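Local coordinates for protein protelomerase (Agrobacterium tumefaciens, PDB 4F43) that generates and protects the hairpin ends of linear DNA, probably by cutting and rejoining strands as a telomere resolvase, at residues 71-74 with 75-79; 48-51 with 52-56; 78-82 with 83-87; 35-38 with 39-43; 227-230 with 231-234. The protein carries 1 engineered substitution. All blocks are in the same frame, centred on the assembly; numbering follows the deposited sequence.

Contact 1 (71-74 with 75-79); sequences YITK and YRNAI. With nucleotides of chain B.
Arg76 and Ile72 lie side by side one helical turn apart, and the torsions of the arginine decide where its head goes: CG stands opposite the carbonyl carbon (chi1 -66°) and the chain then bends at chi3 (62°). Its CD rests on Ile72 CG2 at 3.8 Å, and Arg76 NE donates a hydrogen bond to OP1 of DT20 of chain B, 3.0 Å away, while NH1 is held by the carbonyls of Leu90 and Ala93. Thr73, with OG1 beside its backbone N (chi1 -64°), donates from OG1 to OP2 of DT20 of chain B over 2.6 Å, so one phosphate is gripped through both non-bridging oxygens. Thr73, Arg76 and Asn77, at i, i+3 and i+4, line one face of helix 65-82 that contacts the DNA backbone. Thr73 CG2 lies alongside Asn77 ND2 at 3.4 Å, and that amide nitrogen takes the next phosphate, Asn77 ND2 bonding to OP2 of DA21 of chain B at 3.1 Å. On another side of the helix the Tyr75 ring carries CD2 to within 3.0 Å of Tyr71 O, while its hydroxyl is hydrogen-bonded to Glu56. Tyr71 extends its hydroxyl toward DC9 of chain B, OH to C6 3.5 Å.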
# COMPACT_ATOMS: atom_id res chain seq x y z
N TYR A 71 -14.23 5.12 6.76
CA TYR A 71 -15.07 4.68 7.86
C TYR A 71 -16.25 3.85 7.36
O TYR A 71 -16.64 2.88 8.00
CB TYR A 71 -15.58 5.87 8.67
CG TYR A 71 -14.54 6.48 9.58
CD1 TYR A 71 -13.25 5.97 9.63
CD2 TYR A 71 -14.85 7.55 10.41
CE1 TYR A 71 -12.30 6.51 10.47
CE2 TYR A 71 -13.91 8.10 11.25
CZ TYR A 71 -12.63 7.58 11.27
OH TYR A 71 -11.68 8.12 12.10
N ILE A 72 -16.80 4.25 6.22
CA ILE A 72 -17.88 3.49 5.60
C ILE A 72 -17.37 2.10 5.22
O ILE A 72 -18.07 1.10 5.41
CB ILE A 72 -18.45 4.21 4.36
CG1 ILE A 72 -19.29 5.41 4.80
CG2 ILE A 72 -19.30 3.27 3.53
CD1 ILE A 72 -19.91 6.19 3.66
N THR A 73 -16.14 2.04 4.71
CA THR A 73 -15.51 0.75 4.45
C THR A 73 -15.42 -0.09 5.72
O THR A 73 -15.71 -1.29 5.71
CB THR A 73 -14.10 0.92 3.83
OG1 THR A 73 -14.21 1.56 2.55
CG2 THR A 73 -13.42 -0.43 3.67
N LYS A 74 -15.04 0.56 6.83
CA LYS A 74 -14.98 -0.11 8.12
C LYS A 74 -16.33 -0.71 8.53
O LYS A 74 -16.42 -1.90 8.86
CB LYS A 74 -14.50 0.85 9.22
CG LYS A 74 -13.08 1.36 9.02
CD LYS A 74 -12.66 2.25 10.19
CE LYS A 74 -11.27 2.82 9.99
NZ LYS A 74 -10.23 1.76 9.93
N TYR A 75 -17.37 0.12 8.50
CA TYR A 75 -18.72 -0.32 8.82
C TYR A 75 -19.14 -1.50 7.96
O TYR A 75 -19.61 -2.52 8.48
CB TYR A 75 -19.73 0.82 8.64
CG TYR A 75 -19.76 1.83 9.77
CD1 TYR A 75 -20.38 1.53 10.97
CD2 TYR A 75 -19.20 3.09 9.61
CE1 TYR A 75 -20.42 2.45 12.00
CE2 TYR A 75 -19.23 4.01 10.64
CZ TYR A 75 -19.84 3.69 11.83
OH TYR A 75 -19.88 4.61 12.85
N ARG A 76 -18.97 -1.37 6.65
CA ARG A 76 -19.37 -2.41 5.71
C ARG A 76 -18.64 -3.73 5.95
O ARG A 76 -19.25 -4.80 5.92
CB ARG A 76 -19.16 -1.94 4.27
CG ARG A 76 -20.06 -0.79 3.86
CD ARG A 76 -19.81 -0.38 2.42
NE ARG A 76 -20.10 -1.47 1.49
CZ ARG A 76 -21.31 -1.75 1.03
NH1 ARG A 76 -22.35 -1.02 1.40
NH2 ARG A 76 -21.48 -2.77 0.19
N ASN A 77 -17.33 -3.65 6.20
CA ASN A 77 -16.56 -4.84 6.52
C ASN A 77 -17.02 -5.48 7.82
O ASN A 77 -17.07 -6.71 7.95
CB ASN A 77 -15.07 -4.52 6.59
CG ASN A 77 -14.45 -4.32 5.22
OD1 ASN A 77 -14.90 -4.90 4.23
ND2 ASN A 77 -13.42 -3.49 5.15
N ALA A 78 -17.38 -4.65 8.79
CA ALA A 78 -17.91 -5.13 10.06
C ALA A 78 -19.22 -5.88 9.86
O ALA A 78 -19.46 -6.92 10.47
CB ALA A 78 -18.09 -3.98 11.03
N ILE A 79 -20.07 -5.33 8.99
CA ILE A 79 -21.35 -5.97 8.67
C ILE A 79 -21.13 -7.30 7.97
O ILE A 79 -21.78 -8.30 8.29
CB ILE A 79 -22.22 -5.06 7.78
CG1 ILE A 79 -22.54 -3.75 8.49
CG2 ILE A 79 -23.51 -5.77 7.40
CD1 ILE A 79 -23.30 -2.75 7.64
P DT B 20 -16.37 -0.88 0.50
OP1 DT B 20 -17.11 -1.97 1.17
OP2 DT B 20 -16.17 0.41 1.20
O5' DT B 20 -14.95 -1.45 0.06
C5' DT B 20 -14.85 -2.70 -0.61
C4' DT B 20 -13.40 -3.12 -0.77
O4' DT B 20 -12.71 -2.15 -1.60
C3' DT B 20 -12.61 -3.22 0.53
O3' DT B 20 -11.73 -4.34 0.49
C2' DT B 20 -11.83 -1.90 0.57
C1' DT B 20 -11.58 -1.66 -0.91
N1 DT B 20 -11.44 -0.22 -1.23
C2 DT B 20 -10.31 0.22 -1.89
O2 DT B 20 -9.41 -0.52 -2.25
N3 DT B 20 -10.29 1.57 -2.13
C4 DT B 20 -11.24 2.50 -1.79
O4 DT B 20 -11.12 3.70 -2.05
C5 DT B 20 -12.39 1.97 -1.09
C7 DT B 20 -13.50 2.87 -0.66
C6 DT B 20 -12.43 0.66 -0.85
P DC B 9 -12.25 11.36 14.91
OP1 DC B 9 -12.67 12.59 15.61
OP2 DC B 9 -13.26 10.40 14.42
O5' DC B 9 -11.33 11.76 13.66
C5' DC B 9 -10.28 12.71 13.84
C4' DC B 9 -9.33 12.70 12.66
O4' DC B 9 -8.58 11.46 12.63
C3' DC B 9 -9.98 12.81 11.28
O3' DC B 9 -9.71 14.10 10.73
C2' DC B 9 -9.34 11.69 10.45
C1' DC B 9 -8.13 11.32 11.30
N1 DC B 9 -7.61 9.94 11.08
C2 DC B 9 -6.28 9.79 10.67
O2 DC B 9 -5.59 10.81 10.53
N3 DC B 9 -5.79 8.55 10.46
C4 DC B 9 -6.57 7.48 10.64
N4 DC B 9 -6.04 6.28 10.42
C5 DC B 9 -7.94 7.62 11.05
C6 DC B 9 -8.41 8.85 11.25
P DA B 21 -10.82 -4.70 1.76
OP1 DA B 21 -10.72 -6.18 1.84
OP2 DA B 21 -11.32 -3.93 2.92
O5' DA B 21 -9.38 -4.12 1.37
C5' DA B 21 -8.60 -4.76 0.36
C4' DA B 21 -7.26 -4.06 0.17
O4' DA B 21 -7.48 -2.66 -0.13
C3' DA B 21 -6.33 -4.07 1.38
O3' DA B 21 -4.98 -4.04 0.94
C2' DA B 21 -6.69 -2.77 2.07
C1' DA B 21 -6.81 -1.88 0.84
N9 DA B 21 -7.58 -0.65 1.03
C8 DA B 21 -8.78 -0.50 1.67
N7 DA B 21 -9.22 0.73 1.68
C5 DA B 21 -8.24 1.44 0.99
C6 DA B 21 -8.09 2.80 0.65
N6 DA B 21 -8.97 3.77 0.95
N1 DA B 21 -6.99 3.13 -0.04
C2 DA B 21 -6.09 2.20 -0.36
N3 DA B 21 -6.11 0.90 -0.10
C4 DA B 21 -7.22 0.59 0.59

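Contact 2 (48-51 with 52-56); sequences DMQA and LWDAE
Leu52 opens the second half of this run one turn above Asp48: its backbone N donates to Asp48 O at 2.9 Å, and its CB sits 3.4 Å from the same oxygen. The rest of the leucine leads off the helix, toward Phe36, Ala39 and Met40 of helix 28-40. Trp53 follows, its N bonded to Met49 O. With CG opposite its own backbone N, the indole leaves the Met49 turn and packs on Met89 and Ala93. Asp54 makes a side-chain hydrogen bond. Gln50 NE2 donates to Asp54 OD2 at 3.1 Å, on the syn side but 25° out of the carboxylate plane, and the amide and carboxylate planes stand 76° apart. Gln50 reaches it by folding back at chi2 (71°), which brings its end around to the next turn. The same carboxylate oxygen, Asp54 OD2, lies close to another acceptor, Gln50 O, a proximity that the Gln50 amide probably eases. Ala55 N then bonds to Ala51 O at 2.9 Å. Altogether this is an i to i+4 glutamine-aspartate pair on the outer side of an amphipathic helix, 46-59, whose Leu52 and Trp53 turn to the neighbouring helices.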
# COMPACT_ATOMS: atom_id res chain seq x y z
N ASP A 48 -35.97 0.83 9.94
CA ASP A 48 -35.17 1.05 11.15
C ASP A 48 -33.69 0.89 10.86
O ASP A 48 -32.85 1.54 11.49
CB ASP A 48 -35.61 0.10 12.27
CG ASP A 48 -37.01 0.40 12.77
OD1 ASP A 48 -37.97 -0.23 12.28
OD2 ASP A 48 -37.15 1.27 13.66
N MET A 49 -33.36 0.01 9.91
CA MET A 49 -31.99 -0.10 9.42
C MET A 49 -31.59 1.24 8.82
O MET A 49 -30.53 1.78 9.13
CB MET A 49 -31.89 -1.18 8.35
CG MET A 49 -32.23 -2.58 8.81
SD MET A 49 -32.02 -3.79 7.49
CE MET A 49 -32.52 -5.29 8.31
N GLN A 50 -32.46 1.77 7.97
CA GLN A 50 -32.23 3.04 7.31
C GLN A 50 -32.08 4.17 8.32
O GLN A 50 -31.26 5.07 8.13
CB GLN A 50 -33.36 3.35 6.33
CG GLN A 50 -33.10 4.56 5.45
CD GLN A 50 -32.04 4.29 4.40
OE1 GLN A 50 -32.04 3.24 3.75
NE2 GLN A 50 -31.11 5.23 4.23
N ALA A 51 -32.87 4.13 9.38
CA ALA A 51 -32.80 5.15 10.42
C ALA A 51 -31.48 5.06 11.18
O ALA A 51 -30.83 6.08 11.45
CB ALA A 51 -33.97 5.01 11.38
N LEU A 52 -31.09 3.84 11.52
CA LEU A 52 -29.84 3.58 12.22
C LEU A 52 -28.66 4.11 11.41
O LEU A 52 -27.79 4.81 11.93
CB LEU A 52 -29.68 2.08 12.47
CG LEU A 52 -28.60 1.61 13.45
CD1 LEU A 52 -28.85 2.15 14.84
CD2 LEU A 52 -28.52 0.09 13.47
N TRP A 53 -28.65 3.77 10.12
CA TRP A 53 -27.58 4.22 9.23
C TRP A 53 -27.62 5.72 9.00
O TRP A 53 -26.58 6.35 8.79
CB TRP A 53 -27.64 3.47 7.90
CG TRP A 53 -26.55 3.88 6.95
CD1 TRP A 53 -26.69 4.52 5.75
CD2 TRP A 53 -25.14 3.68 7.13
NE1 TRP A 53 -25.47 4.72 5.17
CE2 TRP A 53 -24.49 4.22 6.00
CE3 TRP A 53 -24.36 3.10 8.14
CZ2 TRP A 53 -23.11 4.20 5.85
CZ3 TRP A 53 -22.99 3.08 7.98
CH2 TRP A 53 -22.37 3.62 6.85
N ASP A 54 -28.81 6.31 9.03
CA ASP A 54 -28.96 7.75 8.88
C ASP A 54 -28.37 8.48 10.07
O ASP A 54 -27.72 9.51 9.92
CB ASP A 54 -30.43 8.13 8.68
CG ASP A 54 -30.90 7.92 7.25
OD1 ASP A 54 -31.94 8.50 6.88
OD2 ASP A 54 -30.23 7.17 6.51
N ALA A 55 -28.61 7.95 11.27
CA ALA A 55 -28.04 8.53 12.48
C ALA A 55 -26.52 8.36 12.47
O ALA A 55 -25.78 9.32 12.72
CB ALA A 55 -28.64 7.88 13.71
N GLU A 56 -26.07 7.15 12.18
CA GLU A 56 -24.64 6.84 12.16
C GLU A 56 -23.89 7.72 11.15
O GLU A 56 -22.77 8.15 11.41
CB GLU A 56 -24.41 5.36 11.84
CG GLU A 56 -23.19 4.77 12.52
CD GLU A 56 -23.35 4.72 14.03
OE1 GLU A 56 -22.32 4.82 14.74
OE2 GLU A 56 -24.49 4.58 14.51

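Contact 3 (78-82 with 83-87); sequences AIREA and FGDDH
Arg80 and Asp85 meet across the end of helix 65-82. Both side chains set out alike, CG opposite the carbonyl carbon (chi1 -69° in the arginine), but Arg80 then runs extended to NE, which carries its head out from the side of the helix, while the short aspartate reaches back from the loop. There Arg80 NH2 forms a salt bridge with Asp85 OD1 at 2.9 Å. The bond is somewhat bent, 139° at the hydrogen, and the nitrogen comes from above the carboxylate plane, 62° out of it, while the carboxylate oxygen lies only slightly off the guanidinium plane. The two side chains cross at about a right angle; OD1 of Asp85 also lies over the arginine's aliphatic part, 3.6 Å from Arg80 CG. What brings Asp85 back is a helix C-terminus ended by a glycine of positive phi: Phe83 N still bonds to Ile79 O at 2.9 Å, Gly84 N adds a weak bond to that oxygen, and Gly84 then takes up backbone angles that glycine tolerates readily. The Phe83 ring projects from the helix end, its CD2 edge 3.7 Å from Ala82 CB and 4.1 Å from Ile79 CG2. Over one face of the ring, offset toward its rim, stands His87 NE2, 4.3 Å above the plane. The other imidazole nitrogen, ND1, caps Met89 N where helix 89-92 starts, and Met40 of helix 28-40 touches both rings.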
# COMPACT_ATOMS: atom_id res chain seq x y z
N ALA A 78 -17.38 -4.65 8.79
CA ALA A 78 -17.91 -5.13 10.06
C ALA A 78 -19.22 -5.88 9.86
O ALA A 78 -19.46 -6.92 10.47
CB ALA A 78 -18.09 -3.98 11.03
N ILE A 79 -20.07 -5.33 8.99
CA ILE A 79 -21.35 -5.97 8.67
C ILE A 79 -21.13 -7.30 7.97
O ILE A 79 -21.78 -8.30 8.29
CB ILE A 79 -22.22 -5.06 7.78
CG1 ILE A 79 -22.54 -3.75 8.49
CG2 ILE A 79 -23.51 -5.77 7.40
CD1 ILE A 79 -23.30 -2.75 7.64
N ARG A 80 -20.20 -7.32 7.01
CA ARG A 80 -19.87 -8.55 6.29
C ARG A 80 -19.34 -9.62 7.24
O ARG A 80 -19.62 -10.80 7.08
CB ARG A 80 -18.84 -8.28 5.20
CG ARG A 80 -19.36 -7.46 4.03
CD ARG A 80 -18.30 -7.33 2.95
NE ARG A 80 -18.74 -6.49 1.84
CZ ARG A 80 -19.33 -6.96 0.74
NH1 ARG A 80 -19.70 -6.13 -0.22
NH2 ARG A 80 -19.54 -8.27 0.61
N GLU A 81 -18.57 -9.19 8.24
CA GLU A 81 -18.00 -10.11 9.21
C GLU A 81 -19.07 -10.65 10.16
O GLU A 81 -19.08 -11.84 10.48
CB GLU A 81 -16.89 -9.43 10.01
CG GLU A 81 -16.21 -10.34 11.03
CD GLU A 81 -15.20 -9.60 11.88
OE1 GLU A 81 -14.41 -10.28 12.58
OE2 GLU A 81 -15.19 -8.36 11.86
N ALA A 82 -19.96 -9.78 10.60
CA ALA A 82 -20.96 -10.14 11.60
C ALA A 82 -22.11 -10.98 11.03
O ALA A 82 -22.46 -12.02 11.58
CB ALA A 82 -21.50 -8.90 12.29
N PHE A 83 -22.70 -10.51 9.93
CA PHE A 83 -23.89 -11.15 9.38
C PHE A 83 -23.61 -11.94 8.11
O PHE A 83 -23.83 -13.15 8.05
CB PHE A 83 -24.99 -10.11 9.14
CG PHE A 83 -25.32 -9.30 10.36
CD1 PHE A 83 -26.25 -9.76 11.28
CD2 PHE A 83 -24.69 -8.09 10.59
CE1 PHE A 83 -26.55 -9.02 12.41
CE2 PHE A 83 -24.99 -7.35 11.72
CZ PHE A 83 -25.92 -7.81 12.63
N GLY A 84 -23.11 -11.25 7.08
CA GLY A 84 -22.78 -11.91 5.83
C GLY A 84 -22.89 -11.00 4.62
O GLY A 84 -23.10 -9.79 4.74
N ASP A 85 -22.74 -11.59 3.44
CA ASP A 85 -22.79 -10.85 2.18
C ASP A 85 -24.20 -10.80 1.61
O ASP A 85 -24.40 -10.45 0.45
CB ASP A 85 -21.84 -11.48 1.16
CG ASP A 85 -20.41 -11.54 1.64
OD1 ASP A 85 -19.96 -10.56 2.29
OD2 ASP A 85 -19.73 -12.55 1.38
N ASP A 86 -25.18 -11.16 2.43
CA ASP A 86 -26.56 -11.25 1.96
C ASP A 86 -27.48 -10.28 2.70
O ASP A 86 -28.67 -10.18 2.39
CB ASP A 86 -27.09 -12.68 2.14
CG ASP A 86 -26.04 -13.73 1.81
OD1 ASP A 86 -25.33 -14.16 2.74
OD2 ASP A 86 -25.93 -14.12 0.63
N HIS A 87 -26.93 -9.57 3.67
CA HIS A 87 -27.72 -8.67 4.50
C HIS A 87 -28.10 -7.40 3.74
O HIS A 87 -27.26 -6.80 3.07
CB HIS A 87 -26.97 -8.33 5.78
CG HIS A 87 -27.86 -7.92 6.91
ND1 HIS A 87 -28.38 -6.65 7.03
CD2 HIS A 87 -28.32 -8.61 7.98
CE1 HIS A 87 -29.13 -6.58 8.12
NE2 HIS A 87 -29.10 -7.76 8.71

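Contact 4 (35-38 with 39-43); sequences DFIA and AMNGM
Met40 and Phe36 form a Met-aromatic contact across one turn near the end of helix 28-40. The sulfur lies 4.5 Å from the centroid of the Phe36 ring, in an oblique position, and its closest approach is Met40 SD to Phe36 CE2 at 3.6 Å. Two torsions set this up. In Phe36 the ring is swung to the side opposite the backbone N (chi1 -166°), leaning toward the following turn; the methionine runs straight to SD and then bends at chi3 (57°), carrying its methyl away from the ring. Ile37 reaches the same sulfur from another position on the turn, with Ile37 CD1 to Met40 SD at 4.2 Å. Backbone bonding is regular beneath this packed side, Met40 N to Phe36 O measuring 2.9 Å. The apolar side is buried further by Leu52 of helix 46-59 and Met89 of helix 89-92, while the Phe36 ring meets Tyr75 edge to face.

The opposite character belongs to Asp35, Ala38 and the turn after the helix. Asp35 and Ala38 are exposed, and past Met40 the chain turns through a type II beta turn from Met40 to Met43, with a poorly ordered Gly42 at its third position, where a positive phi is usual. Asn41 makes the change of direction: its side-chain oxygen is held by the backbone N of Gly6, whereas the place of its amide nitrogen is less sure. At the helix end the bonding shifts to i+3: Asn41 N donates to Ala38 O at 3.2 Å, from 63° out of the carbonyl plane.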
# COMPACT_ATOMS: atom_id res chain seq x y z
N ASP A 35 -21.55 -0.80 18.74
CA ASP A 35 -22.92 -0.50 19.12
C ASP A 35 -23.84 -0.59 17.91
O ASP A 35 -25.03 -0.89 18.03
CB ASP A 35 -23.02 0.89 19.75
CG ASP A 35 -22.16 1.03 20.98
OD1 ASP A 35 -21.84 -0.00 21.61
OD2 ASP A 35 -21.80 2.18 21.33
N PHE A 36 -23.28 -0.31 16.73
CA PHE A 36 -24.02 -0.41 15.48
C PHE A 36 -24.41 -1.87 15.22
O PHE A 36 -25.59 -2.20 15.06
CB PHE A 36 -23.17 0.12 14.33
CG PHE A 36 -23.93 0.37 13.07
CD1 PHE A 36 -24.73 1.50 12.95
CD2 PHE A 36 -23.85 -0.51 12.01
CE1 PHE A 36 -25.43 1.74 11.79
CE2 PHE A 36 -24.55 -0.27 10.85
CZ PHE A 36 -25.34 0.86 10.74
N ILE A 37 -23.40 -2.73 15.19
CA ILE A 37 -23.61 -4.16 14.99
C ILE A 37 -24.51 -4.73 16.09
O ILE A 37 -25.33 -5.62 15.84
CB ILE A 37 -22.27 -4.93 14.97
CG1 ILE A 37 -21.36 -4.37 13.87
CG2 ILE A 37 -22.50 -6.42 14.75
CD1 ILE A 37 -21.94 -4.45 12.48
N ALA A 38 -24.38 -4.19 17.30
CA ALA A 38 -25.21 -4.61 18.43
C ALA A 38 -26.68 -4.28 18.18
O ALA A 38 -27.55 -5.12 18.39
CB ALA A 38 -24.72 -3.95 19.71
N ALA A 39 -26.94 -3.05 17.75
CA ALA A 39 -28.30 -2.60 17.49
C ALA A 39 -28.90 -3.32 16.28
O ALA A 39 -30.12 -3.49 16.19
CB ALA A 39 -28.33 -1.10 17.28
N MET A 40 -28.04 -3.75 15.35
CA MET A 40 -28.51 -4.47 14.17
C MET A 40 -29.08 -5.85 14.50
O MET A 40 -29.84 -6.41 13.71
CB MET A 40 -27.38 -4.60 13.15
CG MET A 40 -27.02 -3.31 12.44
SD MET A 40 -25.86 -3.60 11.09
CE MET A 40 -26.77 -4.78 10.11
N ASN A 41 -28.71 -6.38 15.65
CA ASN A 41 -29.14 -7.72 16.05
C ASN A 41 -30.65 -7.83 16.28
O ASN A 41 -31.20 -7.21 17.18
CB ASN A 41 -28.40 -8.17 17.31
CG ASN A 41 -26.98 -8.62 17.02
OD1 ASN A 41 -26.70 -9.82 16.94
ND2 ASN A 41 -26.08 -7.66 16.84
N GLY A 42 -31.31 -8.63 15.45
CA GLY A 42 -32.73 -8.89 15.61
C GLY A 42 -33.63 -8.10 14.68
O GLY A 42 -34.84 -8.35 14.62
N MET A 43 -33.05 -7.15 13.96
CA MET A 43 -33.82 -6.31 13.05
C MET A 43 -34.32 -7.09 11.83
O MET A 43 -33.57 -7.85 11.22
CB MET A 43 -33.00 -5.10 12.59
CG MET A 43 -32.97 -3.96 13.59
SD MET A 43 -32.33 -2.44 12.87
CE MET A 43 -32.51 -1.31 14.24

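Contact 5 (227-230 with 231-234); sequences GMSI and DDFS
Ile230 O is gripped twice by a single residue, Ser234: the backbone N donates to it at 2.9 Å and the hydroxyl OG at 2.8 Å. These two donors come from opposite faces of the carbonyl plane, each tilted about 30° from it, so the oxygen at the first turn of the helix is satisfied on both sides. Ser234 manages this with OG opposite its own carbonyl carbon and beside the backbone N (chi1 -66°), which turns the hydroxyl back along the helix.

One residue before Ile230, Ser229 stands at the N-cap of helix 230-248. Its OG donates to Asp232 OD2 over 2.6 Å and meets that oxygen from well above the carboxylate plane; in return Asp232 N points at Ser229 OG, a weak capping bond of 3.5 Å. This is a serine N-cap whose hydroxyl is also bonded to the aspartate at N3, three positions on. With chi1 at 63°, OG sits between the backbone N and the carbonyl carbon, where it can face both groups of Asp232. The negative carboxylate beside the helix N terminus probably gains from the dipole there.

Met228 lies across the outside of this turn, its CG 3.6 Å from Asp232 CB and its sulfur 3.8 Å from Phe233 N. On another side, Ile230 CD1 comes within 4.3 Å of Phe233 CD2, and both residues also pack on Arg238. Bound DNA is close by: Ile230 and Phe233 touch a phosphate and Ser234 a thymine base, within the telomere resolvase catalytic domain.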
# COMPACT_ATOMS: atom_id res chain seq x y z
N GLY A 227 3.49 -12.82 8.23
CA GLY A 227 2.11 -13.24 8.33
C GLY A 227 1.23 -12.24 9.07
O GLY A 227 0.06 -12.51 9.34
N MET A 228 1.80 -11.09 9.39
CA MET A 228 1.09 -10.05 10.13
C MET A 228 -0.03 -9.44 9.31
O MET A 228 0.01 -9.45 8.08
CB MET A 228 2.06 -8.96 10.56
CG MET A 228 1.99 -8.60 12.03
SD MET A 228 3.16 -7.30 12.47
CE MET A 228 2.93 -7.21 14.24
N SER A 229 -1.04 -8.91 10.00
CA SER A 229 -2.12 -8.19 9.34
C SER A 229 -1.71 -6.74 9.13
O SER A 229 -0.73 -6.28 9.71
CB SER A 229 -3.41 -8.28 10.16
OG SER A 229 -3.25 -7.65 11.42
N ILE A 230 -2.47 -6.02 8.31
CA ILE A 230 -2.12 -4.65 7.96
C ILE A 230 -2.20 -3.70 9.15
O ILE A 230 -1.37 -2.80 9.30
CB ILE A 230 -2.98 -4.12 6.77
CG1 ILE A 230 -2.61 -2.68 6.43
CG2 ILE A 230 -4.47 -4.25 7.08
CD1 ILE A 230 -1.17 -2.50 6.02
N ASP A 231 -3.20 -3.90 10.01
CA ASP A 231 -3.36 -3.06 11.20
C ASP A 231 -2.24 -3.33 12.20
O ASP A 231 -1.67 -2.40 12.78
CB ASP A 231 -4.72 -3.30 11.84
CG ASP A 231 -5.87 -3.05 10.88
OD1 ASP A 231 -6.23 -1.87 10.68
OD2 ASP A 231 -6.42 -4.03 10.33
N ASP A 232 -1.93 -4.61 12.39
CA ASP A 232 -0.83 -5.02 13.25
C ASP A 232 0.48 -4.41 12.77
O ASP A 232 1.22 -3.83 13.56
CB ASP A 232 -0.71 -6.54 13.30
CG ASP A 232 -1.82 -7.20 14.09
OD1 ASP A 232 -2.28 -6.59 15.08
OD2 ASP A 232 -2.24 -8.31 13.72
N PHE A 233 0.75 -4.55 11.48
CA PHE A 233 1.95 -3.99 10.87
C PHE A 233 2.01 -2.48 11.05
O PHE A 233 3.07 -1.91 11.32
CB PHE A 233 2.01 -4.35 9.38
CG PHE A 233 3.08 -3.62 8.63
CD1 PHE A 233 4.40 -4.02 8.72
CD2 PHE A 233 2.77 -2.54 7.83
CE1 PHE A 233 5.39 -3.35 8.03
CE2 PHE A 233 3.75 -1.86 7.13
CZ PHE A 233 5.07 -2.27 7.23
N SER A 234 0.86 -1.83 10.89
CA SER A 234 0.76 -0.39 11.07
C SER A 234 1.16 0.02 12.48
O SER A 234 2.13 0.75 12.68
CB SER A 234 -0.65 0.11 10.75
OG SER A 234 -0.97 -0.08 9.38

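In the fold
From the N terminus, contact 4 comes first, at the end of helix 28-40, where the chain turns toward helix 46-59 and contact 2. Contact 1 follows on helix 65-82 and runs directly into contact 3, which ends that helix and leads into helix 89-92. All are local, so none encloses another; apart from the overlap of contacts 1 and 3 at Ala78 and Ile79 they stand in series. Contacts 1 to 4 lie in one cluster of N-terminal helices: contact 4 touches the other three, Trp53 of contact 2 packs on Tyr75 and Ile72, and Met49 meets His87. Contact 5 stands apart in the catalytic domain, nearest atoms about 5 Å from contact 1, and likewise borders the DNA.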